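Long-range contacts in RNA-dependent RNA polymerase (PDB 6DX2), which probably copies viral RNA as a full-length protein and is represented here by its N-terminal viral OTU cysteine protease domain, a deubiquitinase module: residues A[3-7]-A[29-33]; A[62-66]-A[89-95]; A[121-125]-A[145-149]. All coordinates share one frame; numbering follows the deposited sequence.

Contact 1: A[3-7]-A[29-33]; sequences SFHLD and DYFTS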
ATOM      1  N   SER A   3     -14.954   3.678 -12.820  1.00108.73           N
ATOM      2  CA  SER A   3     -16.396   3.501 -13.006  1.00110.27           C
ATOM      3  C   SER A   3     -17.165   4.750 -12.593  1.00103.24           C
ATOM      4  O   SER A   3     -16.700   5.868 -12.778  1.00106.39           O
ATOM      5  CB  SER A   3     -16.902   2.295 -12.207  1.00115.95           C
ATOM      6  OG  SER A   3     -16.743   2.491 -10.811  1.00117.47           O
ATOM      7  N   PHE A   4     -18.351   4.555 -12.034  1.00 96.00           N
ATOM      8  CA  PHE A   4     -19.100   5.677 -11.485  1.00 94.05           C
ATOM      9  C   PHE A   4     -18.841   5.839  -9.993  1.00 84.08           C
ATOM     10  O   PHE A   4     -18.739   6.967  -9.502  1.00 81.99           O
ATOM     11  CB  PHE A   4     -20.600   5.494 -11.752  1.00 99.17           C
ATOM     12  CG  PHE A   4     -21.439   6.696 -11.397  1.00102.81           C
ATOM     13  CD1 PHE A   4     -22.790   6.552 -11.122  1.00107.83           C
ATOM     14  CD2 PHE A   4     -20.884   7.966 -11.349  1.00102.20           C
ATOM     15  CE1 PHE A   4     -23.572   7.653 -10.799  1.00110.78           C
ATOM     16  CE2 PHE A   4     -21.654   9.065 -11.023  1.00105.64           C
ATOM     17  CZ  PHE A   4     -23.002   8.911 -10.750  1.00109.45           C
ATOM     18  N   HIS A   5     -18.724   4.730  -9.267  1.00 76.02           N
ATOM     19  CA  HIS A   5     -18.385   4.752  -7.851  1.00 71.81           C
ATOM     20  C   HIS A   5     -17.237   3.787  -7.609  1.00 59.72           C
ATOM     21  O   HIS A   5     -17.304   2.615  -8.004  1.00 58.76           O
ATOM     22  CB  HIS A   5     -19.587   4.386  -6.975  1.00 78.57           C
ATOM     23  CG  HIS A   5     -20.793   5.248  -7.215  1.00 87.12           C
ATOM     24  ND1 HIS A   5     -20.848   6.576  -6.839  1.00 88.63           N
ATOM     25  CD2 HIS A   5     -21.986   4.973  -7.795  1.00 88.67           C
ATOM     26  CE1 HIS A   5     -22.024   7.079  -7.175  1.00 89.10           C
ATOM     27  NE2 HIS A   5     -22.732   6.127  -7.758  1.00 89.54           N
ATOM     28  N   LEU A   6     -16.186   4.292  -6.957  1.00 52.32           N
ATOM     29  CA  LEU A   6     -15.029   3.464  -6.654  1.00 48.93           C
ATOM     30  C   LEU A   6     -15.418   2.211  -5.876  1.00 45.30           C
ATOM     31  O   LEU A   6     -14.857   1.141  -6.117  1.00 53.65           O
ATOM     32  CB  LEU A   6     -14.015   4.282  -5.883  1.00 51.42           C
ATOM     33  CG  LEU A   6     -13.457   5.366  -6.792  1.00 51.45           C
ATOM     34  CD1 LEU A   6     -12.301   5.954  -6.113  1.00 56.37           C
ATOM     35  CD2 LEU A   6     -13.029   4.703  -8.114  1.00 55.26           C
ATOM     36  N   ASP A   7     -16.409   2.313  -4.968  1.00 42.11           N
ATOM     37  CA  ASP A   7     -16.796   1.139  -4.188  1.00 43.44           C
ATOM     38  C   ASP A   7     -17.557   0.093  -5.019  1.00 49.62           C
ATOM     39  O   ASP A   7     -17.842  -0.989  -4.485  1.00 48.00           O
ATOM     40  CB  ASP A   7     -17.626   1.546  -2.959  1.00 45.22           C
ATOM     41  CG  ASP A   7     -16.746   1.997  -1.791  1.00 44.68           C
ATOM     42  OD1 ASP A   7     -15.562   2.055  -2.006  1.00 42.96           O
ATOM     43  OD2 ASP A   7     -17.225   2.245  -0.679  1.00 45.99           O
ATOM     44  N   ASP A  29     -10.002  12.156 -10.944  1.00 37.34           N
ATOM     45  CA  ASP A  29     -11.432  12.367 -10.995  1.00 39.00           C
ATOM     46  C   ASP A  29     -12.130  11.875  -9.746  1.00 39.29           C
ATOM     47  O   ASP A  29     -13.283  12.251  -9.499  1.00 42.37           O
ATOM     48  CB  ASP A  29     -12.006  11.698 -12.242  1.00 42.36           C
ATOM     49  CG  ASP A  29     -11.689  12.479 -13.498  1.00 49.59           C
ATOM     50  OD1 ASP A  29     -11.462  13.718 -13.380  1.00 53.98           O
ATOM     51  OD2 ASP A  29     -11.646  11.843 -14.575  1.00 54.49           O
ATOM     52  N   TYR A  30     -11.464  11.071  -8.941  1.00 36.91           N
ATOM     53  CA  TYR A  30     -12.098  10.442  -7.791  1.00 37.80           C
ATOM     54  C   TYR A  30     -11.355  10.693  -6.510  1.00 41.14           C
ATOM     55  O   TYR A  30     -11.954  10.572  -5.440  1.00 43.51           O
ATOM     56  CB  TYR A  30     -12.213   8.913  -8.003  1.00 38.41           C
ATOM     57  CG  TYR A  30     -13.047   8.636  -9.218  1.00 41.38           C
ATOM     58  CD1 TYR A  30     -14.434   8.529  -9.129  1.00 47.11           C
ATOM     59  CD2 TYR A  30     -12.461   8.545 -10.464  1.00 45.49           C
ATOM     60  CE1 TYR A  30     -15.200   8.314 -10.260  1.00 47.93           C
ATOM     61  CE2 TYR A  30     -13.209   8.335 -11.593  1.00 55.07           C
ATOM     62  CZ  TYR A  30     -14.578   8.227 -11.493  1.00 57.23           C
ATOM     63  OH  TYR A  30     -15.302   8.018 -12.650  1.00 61.69           O
ATOM     64  N   PHE A  31     -10.062  10.972  -6.577  1.00 38.23           N
ATOM     65  CA  PHE A  31      -9.222  11.138  -5.408  1.00 39.07           C
ATOM     66  C   PHE A  31      -8.586  12.513  -5.411  1.00 40.99           C
ATOM     67  O   PHE A  31      -8.206  13.051  -6.455  1.00 39.77           O
ATOM     68  CB  PHE A  31      -8.074  10.092  -5.379  1.00 35.75           C
ATOM     69  CG  PHE A  31      -8.506   8.700  -5.244  1.00 36.26           C
ATOM     70  CD1 PHE A  31      -8.842   8.185  -3.990  1.00 36.08           C
ATOM     71  CD2 PHE A  31      -8.553   7.847  -6.354  1.00 37.67           C
ATOM     72  CE1 PHE A  31      -9.151   6.864  -3.826  1.00 33.87           C
ATOM     73  CE2 PHE A  31      -8.904   6.518  -6.190  1.00 39.41           C
ATOM     74  CZ  PHE A  31      -9.197   6.024  -4.910  1.00 37.33           C
ATOM     75  N   THR A  32      -8.389  13.032  -4.213  1.00 41.79           N
ATOM     76  CA  THR A  32      -7.449  14.087  -3.990  1.00 39.68           C
ATOM     77  C   THR A  32      -6.096  13.459  -3.698  1.00 43.09           C
ATOM     78  O   THR A  32      -5.996  12.542  -2.897  1.00 36.41           O
ATOM     79  CB  THR A  32      -7.868  14.920  -2.786  1.00 42.63           C
ATOM     80  OG1 THR A  32      -9.203  15.423  -3.004  1.00 54.91           O
ATOM     81  CG2 THR A  32      -6.941  16.056  -2.653  1.00 47.26           C
ATOM     82  N   SER A  33      -5.061  13.966  -4.317  1.00 37.91           N
ATOM     83  CA  SER A  33      -3.725  13.529  -3.939  1.00 41.77           C
ATOM     84  C   SER A  33      -3.195  14.409  -2.828  1.00 43.01           C
ATOM     85  O   SER A  33      -3.545  15.595  -2.700  1.00 45.86           O
ATOM     86  CB  SER A  33      -2.754  13.558  -5.117  1.00 42.51           C
ATOM     87  OG  SER A  33      -3.233  12.757  -6.180  1.00 43.28           O
TER
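The N-terminal arm of the viral OTU domain leans on segment 29-33, at an outermost strand of the mixed sheet, where L6 meets Y30 and F31. L6 is the arm's main apolar contact. Its CD1 methyl lies 3.5 Å from Y30 CB. The same methyl is 3.3 Å from F31 CZ, so packing at this branch is tight. The other methyl, CD2, sits over one face of the Y30 ring, 4.1 Å from Y30 CG. The two branches thus split the work: one fills the angle between the two aromatic residues, the other covers a ring.

Y30 CG stands beside its own backbone N (chi1 -61°), which lays the ring along the arm toward residue S3. There Y30 OH donates a weak hydrogen bond to S3 O at 2.6 Å. The carbonyl oxygen of F4 approaches the edge of the same ring, 3.9 Å from Y30 CE1. S3 and F4 are poorly ordered, so this outer end is held less firmly than L6.

L6 also packs on V138 and on L156 of strand 150-156. F31 packs on L154 and L156 of that strand, and its ring meets that of W119 on strand 116-121. F25 stands against the Y30 ring, and backbone hydrogen bonds join Y30 to M157 and T32 to Q155.

Contact 2: A[62-66]-A[89-95]; sequences KNTIA and YRADMLR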
ATOM      1  N   LYS A  62       6.535   0.805  10.454  1.00 38.14           N
ATOM      2  CA  LYS A  62       7.556  -0.211  10.203  1.00 39.67           C
ATOM      3  C   LYS A  62       7.642  -1.209  11.338  1.00 37.10           C
ATOM      4  O   LYS A  62       7.888  -2.395  11.105  1.00 39.67           O
ATOM      5  CB  LYS A  62       8.940   0.432  10.010  1.00 40.14           C
ATOM      6  CG  LYS A  62       9.057   1.126   8.639  1.00 41.95           C
ATOM      7  CD  LYS A  62      10.486   1.629   8.473  1.00 44.21           C
ATOM      8  CE  LYS A  62      10.904   1.461   7.054  1.00 39.16           C
ATOM      9  NZ  LYS A  62      12.326   1.761   6.878  1.00 34.92           N
ATOM     10  N   ASN A  63       7.561  -0.730  12.594  1.00 36.29           N
ATOM     11  CA  ASN A  63       7.689  -1.653  13.718  1.00 37.42           C
ATOM     12  C   ASN A  63       6.519  -2.623  13.764  1.00 36.17           C
ATOM     13  O   ASN A  63       6.694  -3.800  14.108  1.00 38.56           O
ATOM     14  CB  ASN A  63       7.805  -0.875  15.033  1.00 43.84           C
ATOM     15  CG  ASN A  63       9.139  -0.145  15.146  1.00 49.56           C
ATOM     16  OD1 ASN A  63      10.117  -0.559  14.542  1.00 49.25           O
ATOM     17  ND2 ASN A  63       9.181   0.932  15.922  1.00 50.26           N
ATOM     18  N   THR A  64       5.329  -2.135  13.398  1.00 35.56           N
ATOM     19  CA  THR A  64       4.153  -2.984  13.311  1.00 38.24           C
ATOM     20  C   THR A  64       4.335  -4.046  12.239  1.00 35.53           C
ATOM     21  O   THR A  64       4.069  -5.232  12.479  1.00 35.79           O
ATOM     22  CB  THR A  64       2.926  -2.114  13.039  1.00 37.45           C
ATOM     23  OG1 THR A  64       2.690  -1.302  14.196  1.00 37.69           O
ATOM     24  CG2 THR A  64       1.739  -3.002  12.814  1.00 42.77           C
ATOM     25  N   ILE A  65       4.872  -3.646  11.084  1.00 36.54           N
ATOM     26  CA  ILE A  65       5.154  -4.612  10.022  1.00 36.90           C
ATOM     27  C   ILE A  65       6.164  -5.644  10.507  1.00 34.22           C
ATOM     28  O   ILE A  65       6.049  -6.851  10.239  1.00 36.55           O
ATOM     29  CB  ILE A  65       5.683  -3.879   8.784  1.00 35.20           C
ATOM     30  CG1 ILE A  65       4.578  -3.032   8.179  1.00 30.90           C
ATOM     31  CG2 ILE A  65       6.253  -4.886   7.740  1.00 38.98           C
ATOM     32  CD1 ILE A  65       5.161  -2.087   7.108  1.00 33.13           C
ATOM     33  N   ALA A  66       7.179  -5.182  11.223  1.00 34.09           N
ATOM     34  CA  ALA A  66       8.206  -6.089  11.665  1.00 34.96           C
ATOM     35  C   ALA A  66       7.628  -7.104  12.648  1.00 38.07           C
ATOM     36  O   ALA A  66       7.999  -8.271  12.618  1.00 41.32           O
ATOM     37  CB  ALA A  66       9.359  -5.299  12.286  1.00 35.33           C
ATOM     38  N   TYR A  89      14.425 -10.215   6.410  1.00 42.17           N
ATOM     39  CA  TYR A  89      13.462  -9.227   5.961  1.00 38.93           C
ATOM     40  C   TYR A  89      13.421  -8.052   6.927  1.00 40.79           C
ATOM     41  O   TYR A  89      13.483  -6.874   6.511  1.00 40.23           O
ATOM     42  CB  TYR A  89      12.066  -9.841   5.812  1.00 40.55           C
ATOM     43  CG  TYR A  89      10.992  -8.764   5.554  1.00 35.67           C
ATOM     44  CD1 TYR A  89      10.975  -8.026   4.372  1.00 33.67           C
ATOM     45  CD2 TYR A  89      10.043  -8.465   6.511  1.00 35.01           C
ATOM     46  CE1 TYR A  89      10.078  -7.040   4.167  1.00 34.42           C
ATOM     47  CE2 TYR A  89       9.112  -7.473   6.291  1.00 33.68           C
ATOM     48  CZ  TYR A  89       9.129  -6.768   5.113  1.00 33.84           C
ATOM     49  OH  TYR A  89       8.196  -5.784   4.890  1.00 34.05           O
ATOM     50  N   ARG A  90      13.303  -8.346   8.227  1.00 41.22           N
ATOM     51  CA  ARG A  90      13.107  -7.245   9.165  1.00 41.93           C
ATOM     52  C   ARG A  90      14.323  -6.337   9.208  1.00 42.61           C
ATOM     53  O   ARG A  90      14.177  -5.116   9.289  1.00 45.22           O
ATOM     54  CB  ARG A  90      12.776  -7.765  10.559  1.00 40.13           C
ATOM     55  CG  ARG A  90      11.389  -8.377  10.603  1.00 41.02           C
ATOM     56  CD  ARG A  90      11.176  -8.995  12.001  1.00 49.37           C
ATOM     57  NE  ARG A  90      11.528 -10.413  12.049  1.00 62.24           N
ATOM     58  CZ  ARG A  90      12.423 -10.930  12.888  1.00 60.69           C
ATOM     59  NH1 ARG A  90      13.062 -10.135  13.738  1.00 65.28           N
ATOM     60  NH2 ARG A  90      12.672 -12.232  12.868  1.00 49.98           N
ATOM     61  N   ALA A  91      15.522  -6.906   9.104  1.00 43.80           N
ATOM     62  CA  ALA A  91      16.736  -6.091   9.172  1.00 46.29           C
ATOM     63  C   ALA A  91      16.830  -5.143   7.978  1.00 47.73           C
ATOM     64  O   ALA A  91      17.271  -3.993   8.111  1.00 53.57           O
ATOM     65  CB  ALA A  91      17.971  -6.990   9.242  1.00 50.50           C
ATOM     66  N   ASP A  92      16.423  -5.611   6.803  1.00 43.76           N
ATOM     67  CA  ASP A  92      16.436  -4.754   5.619  1.00 39.93           C
ATOM     68  C   ASP A  92      15.332  -3.699   5.685  1.00 39.38           C
ATOM     69  O   ASP A  92      15.582  -2.510   5.490  1.00 40.28           O
ATOM     70  CB  ASP A  92      16.255  -5.606   4.367  1.00 45.97           C
ATOM     71  CG  ASP A  92      16.787  -4.926   3.123  1.00 64.55           C
ATOM     72  OD1 ASP A  92      17.749  -4.135   3.260  1.00 66.40           O
ATOM     73  OD2 ASP A  92      16.245  -5.170   2.020  1.00 68.70           O
ATOM     74  N   MET A  93      14.096  -4.130   5.943  1.00 37.70           N
ATOM     75  CA  MET A  93      12.958  -3.214   5.909  1.00 35.67           C
ATOM     76  C   MET A  93      13.105  -2.109   6.950  1.00 34.72           C
ATOM     77  O   MET A  93      12.662  -0.976   6.707  1.00 36.46           O
ATOM     78  CB  MET A  93      11.653  -4.018   6.111  1.00 35.79           C
ATOM     79  CG  MET A  93      10.374  -3.266   6.106  1.00 34.99           C
ATOM     80  SD  MET A  93       9.986  -2.564   7.741  1.00 38.49           S
ATOM     81  CE  MET A  93       9.629  -4.068   8.667  1.00 41.02           C
ATOM     82  N   LEU A  94      13.718  -2.402   8.086  1.00 35.73           N
ATOM     83  CA  LEU A  94      13.775  -1.409   9.148  1.00 39.66           C
ATOM     84  C   LEU A  94      14.789  -0.308   8.870  1.00 42.25           C
ATOM     85  O   LEU A  94      14.870   0.662   9.629  1.00 44.38           O
ATOM     86  CB  LEU A  94      14.131  -2.078  10.470  1.00 39.55           C
ATOM     87  CG  LEU A  94      12.913  -2.809  11.040  1.00 39.62           C
ATOM     88  CD1 LEU A  94      13.314  -3.725  12.171  1.00 44.46           C
ATOM     89  CD2 LEU A  94      11.870  -1.785  11.494  1.00 44.18           C
ATOM     90  N   ARG A  95      15.593  -0.456   7.833  1.00 40.71           N
ATOM     91  CA  ARG A  95      16.612   0.530   7.573  1.00 38.81           C
ATOM     92  C   ARG A  95      15.989   1.757   6.936  1.00 37.56           C
ATOM     93  O   ARG A  95      15.044   1.649   6.171  1.00 36.57           O
ATOM     94  CB  ARG A  95      17.672  -0.045   6.645  1.00 43.41           C
ATOM     95  CG  ARG A  95      18.478  -1.160   7.235  1.00 51.38           C
ATOM     96  CD  ARG A  95      19.706  -1.347   6.391  1.00 72.89           C
ATOM     97  NE  ARG A  95      20.270  -0.068   5.943  1.00 81.62           N
ATOM     98  CZ  ARG A  95      20.687   0.181   4.701  1.00 81.93           C
ATOM     99  NH1 ARG A  95      20.608  -0.752   3.759  1.00 79.58           N
ATOM    100  NH2 ARG A  95      21.190   1.367   4.398  1.00 80.18           N
TER
HETATM  101  O   HOH W   1      13.704   3.226   8.907  1.00 41.95           O
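M93 reaches into the centre of this helix pair and ends among I65, A66 and K62. Its CG is anti to the backbone N (chi1 -180°), and bends further out turn the methyl toward helix 58-71. M93 CE lies 3.6 Å from I65 CG2 and 3.8 Å from A66 CB. The sulfur rests on the aliphatic part of the lysine, with M93 SD 3.9 Å from K62 CB. The K62 and M93 side chains lie side by side but point opposite ways.

The segments 62-66 and 89-93 run antiparallel at 170°, with axes 10.3 Å apart. At one flank I65 CG2 touches the edge of the Y89 ring, 3.6 Å from Y89 OH. That hydroxyl is hydrogen-bonded to E104 of helix 102-112. M93 CB covers part of one face of the same ring. R90 lays its CD 3.3 Å from A66 O, while its NH2 is bonded to S86. L94 continues the apolar layer over A66 and K62.

The polar edge belongs to the end of K62. K62 NZ donates to M93 O at 2.8 Å, in the carbonyl plane, with a C=O...N angle of 159°. A water accepts from K62 NZ and donates to L94 O, and the amine also makes a cation-pi contact with F44. The amine of K62 thus has a backbone oxygen, a water and an aromatic ring as partners. Its positive charge would probably be favoured by the M93 carbonyl and, through the water, by that of L94.

Contact 3: A[121-125]-A[145-149]; sequences ADVSE and KLCQG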
ATOM      1  N   ALA A 121      -0.024   4.221 -11.590  1.00 37.17           N
ATOM      2  CA  ALA A 121      -0.458   5.284 -12.465  1.00 42.57           C
ATOM      3  C   ALA A 121       0.658   5.631 -13.429  1.00 46.61           C
ATOM      4  O   ALA A 121       1.848   5.573 -13.070  1.00 46.43           O
ATOM      5  CB  ALA A 121      -0.831   6.551 -11.654  1.00 47.91           C
ATOM      6  N   ASP A 122       0.275   6.055 -14.639  1.00 45.09           N
ATOM      7  CA  ASP A 122       1.261   6.695 -15.498  1.00 49.95           C
ATOM      8  C   ASP A 122       1.420   8.186 -15.140  1.00 47.60           C
ATOM      9  O   ASP A 122       0.797   8.705 -14.204  1.00 51.81           O
ATOM     10  CB  ASP A 122       0.896   6.516 -16.976  1.00 55.78           C
ATOM     11  CG  ASP A 122      -0.446   7.178 -17.350  1.00 62.00           C
ATOM     12  OD1 ASP A 122      -1.030   6.779 -18.384  1.00 64.84           O
ATOM     13  OD2 ASP A 122      -0.922   8.077 -16.622  1.00 56.59           O
ATOM     14  N   VAL A 123       2.276   8.876 -15.901  1.00 49.30           N
ATOM     15  CA  VAL A 123       2.611  10.274 -15.610  1.00 63.10           C
ATOM     16  C   VAL A 123       1.382  11.171 -15.700  1.00 63.54           C
ATOM     17  O   VAL A 123       1.332  12.234 -15.072  1.00 66.02           O
ATOM     18  CB  VAL A 123       3.736  10.788 -16.543  1.00 68.85           C
ATOM     19  CG1 VAL A 123       5.038  10.074 -16.243  1.00 69.63           C
ATOM     20  CG2 VAL A 123       3.362  10.614 -17.994  1.00 68.14           C
ATOM     21  N   SER A 124       0.378  10.767 -16.465  1.00 60.29           N
ATOM     22  CA  SER A 124      -0.853  11.536 -16.545  1.00 55.58           C
ATOM     23  C   SER A 124      -1.902  11.074 -15.529  1.00 59.18           C
ATOM     24  O   SER A 124      -3.056  11.505 -15.619  1.00 57.26           O
ATOM     25  CB  SER A 124      -1.407  11.473 -17.965  1.00 51.57           C
ATOM     26  OG  SER A 124      -0.349  11.556 -18.909  1.00 54.29           O
ATOM     27  N   GLU A 125      -1.521  10.220 -14.557  1.00 45.09           N
ATOM     28  CA  GLU A 125      -2.367   9.784 -13.437  1.00 46.89           C
ATOM     29  C   GLU A 125      -3.453   8.806 -13.860  1.00 47.83           C
ATOM     30  O   GLU A 125      -4.426   8.571 -13.121  1.00 46.10           O
ATOM     31  CB  GLU A 125      -2.995  10.970 -12.692  1.00 57.95           C
ATOM     32  CG  GLU A 125      -2.044  12.155 -12.495  1.00 65.98           C
ATOM     33  CD  GLU A 125      -1.008  11.911 -11.417  1.00 70.35           C
ATOM     34  OE1 GLU A 125      -1.153  10.936 -10.662  1.00 72.03           O
ATOM     35  OE2 GLU A 125      -0.043  12.696 -11.328  1.00 78.74           O
ATOM     36  N   LYS A 145      -1.033   6.034  -4.427  1.00 29.58           N
ATOM     37  CA  LYS A 145      -0.710   6.258  -5.816  1.00 31.11           C
ATOM     38  C   LYS A 145       0.753   5.961  -6.021  1.00 35.41           C
ATOM     39  O   LYS A 145       1.619   6.581  -5.383  1.00 34.42           O
ATOM     40  CB  LYS A 145      -1.016   7.690  -6.230  1.00 33.28           C
ATOM     41  CG  LYS A 145      -0.789   7.978  -7.715  1.00 37.60           C
ATOM     42  CD  LYS A 145      -1.198   9.430  -8.058  1.00 42.60           C
ATOM     43  CE  LYS A 145      -0.081  10.388  -7.710  1.00 55.55           C
ATOM     44  NZ  LYS A 145      -0.537  11.801  -7.815  1.00 56.98           N
ATOM     45  N   LEU A 146       1.036   5.069  -6.956  1.00 33.74           N
ATOM     46  CA  LEU A 146       2.413   4.755  -7.337  1.00 32.20           C
ATOM     47  C   LEU A 146       2.649   5.364  -8.685  1.00 34.26           C
ATOM     48  O   LEU A 146       2.069   4.917  -9.679  1.00 42.20           O
ATOM     49  CB  LEU A 146       2.561   3.231  -7.406  1.00 34.82           C
ATOM     50  CG  LEU A 146       2.770   2.529  -6.075  1.00 41.71           C
ATOM     51  CD1 LEU A 146       1.697   2.817  -5.027  1.00 45.74           C
ATOM     52  CD2 LEU A 146       2.829   1.013  -6.356  1.00 42.55           C
ATOM     53  N   CYS A 147       3.511   6.362  -8.734  1.00 35.67           N
ATOM     54  CA  CYS A 147       3.687   7.099  -9.981  1.00 43.43           C
ATOM     55  C   CYS A 147       5.145   7.509 -10.086  1.00 47.80           C
ATOM     56  O   CYS A 147       5.670   8.127  -9.164  1.00 51.55           O
ATOM     57  CB  CYS A 147       2.751   8.313 -10.023  1.00 46.29           C
ATOM     58  SG  CYS A 147       2.694   9.110 -11.668  1.00 62.70           S
ATOM     59  N   GLN A 148       5.796   7.120 -11.176  1.00 50.54           N
ATOM     60  CA  GLN A 148       7.172   7.533 -11.454  1.00 56.19           C
ATOM     61  C   GLN A 148       8.092   7.260 -10.263  1.00 52.93           C
ATOM     62  O   GLN A 148       8.941   8.075  -9.890  1.00 57.55           O
ATOM     63  CB  GLN A 148       7.205   8.997 -11.867  1.00 67.19           C
ATOM     64  CG  GLN A 148       6.614   9.199 -13.244  1.00 85.53           C
ATOM     65  CD  GLN A 148       7.354   8.396 -14.305  1.00100.55           C
ATOM     66  OE1 GLN A 148       6.742   7.721 -15.134  1.00103.87           O
ATOM     67  NE2 GLN A 148       8.681   8.466 -14.280  1.00108.19           N
ATOM     68  N   GLY A 149       7.918   6.098  -9.664  1.00 54.08           N
ATOM     69  CA  GLY A 149       8.780   5.665  -8.597  1.00 59.24           C
ATOM     70  C   GLY A 149       8.475   6.240  -7.234  1.00 54.16           C
ATOM     71  O   GLY A 149       9.155   5.879  -6.271  1.00 57.23           O
TER
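K145 reaches from strand 142-147 to E125 and A121, and its CB points toward the 121-125 segment. CG is anti to the backbone N (chi1 -176°) and passes A121 CB at 4.2 Å. CD comes next, at an unusually short 3.0 Å from E125 OE1. CE stays alongside the same oxygen. At the tip, K145 NZ forms a salt bridge with E125 OE1 at 3.0 Å, although the hydrogen bond within it is weak. One carboxylate oxygen therefore runs against three successive atoms of the lysine. E125 brings it there by bending at chi2 (-75°), and the two chains meet nearly perpendicular. NZ has a second weak partner in S33 OG.

E125 closes a type I turn that begins at D122, with E125 N bonded to D122 O at 2.8 Å. The turn belongs to the beta hairpin of strands 116-121 and 127-133. D122 OD2 accepts a hydrogen bond from N126 N, and a weaker one from S124 N in the manner of an Asx turn.

Strand 116-121 runs parallel to 142-147 in the sheet, and A121 N donates to L146 O at 2.9 Å with an N-H...O angle of 165°. One residue on, C147 SG lies 3.2 Å from D122 O. Beyond the strand end, Q148 folds its side chain toward the turn, with Q148 CG 3.5 Å from V123 CG1.

In the fold
The three contacts follow one another along the chain, each closing before the next opens. Contacts 1 and 3 reach the same mixed sheet, with centres about 16 Å apart. They touch where S33 of strand 31-33 meets K145 of strand 142-147, with strand 150-156 lying between these two in the sheet order. Contact 2 joins helices 58-71 and 86-93 on the opposite side of the chain's centre from contact 1. Its centre is about 32 Å from that of contact 1 and about 26 Å from that of contact 3, and it touches neither. The OTU protease domain thus has a sheet part, with the N-terminal arm packed at its edge strand 31-33, and, farther off, a helical part.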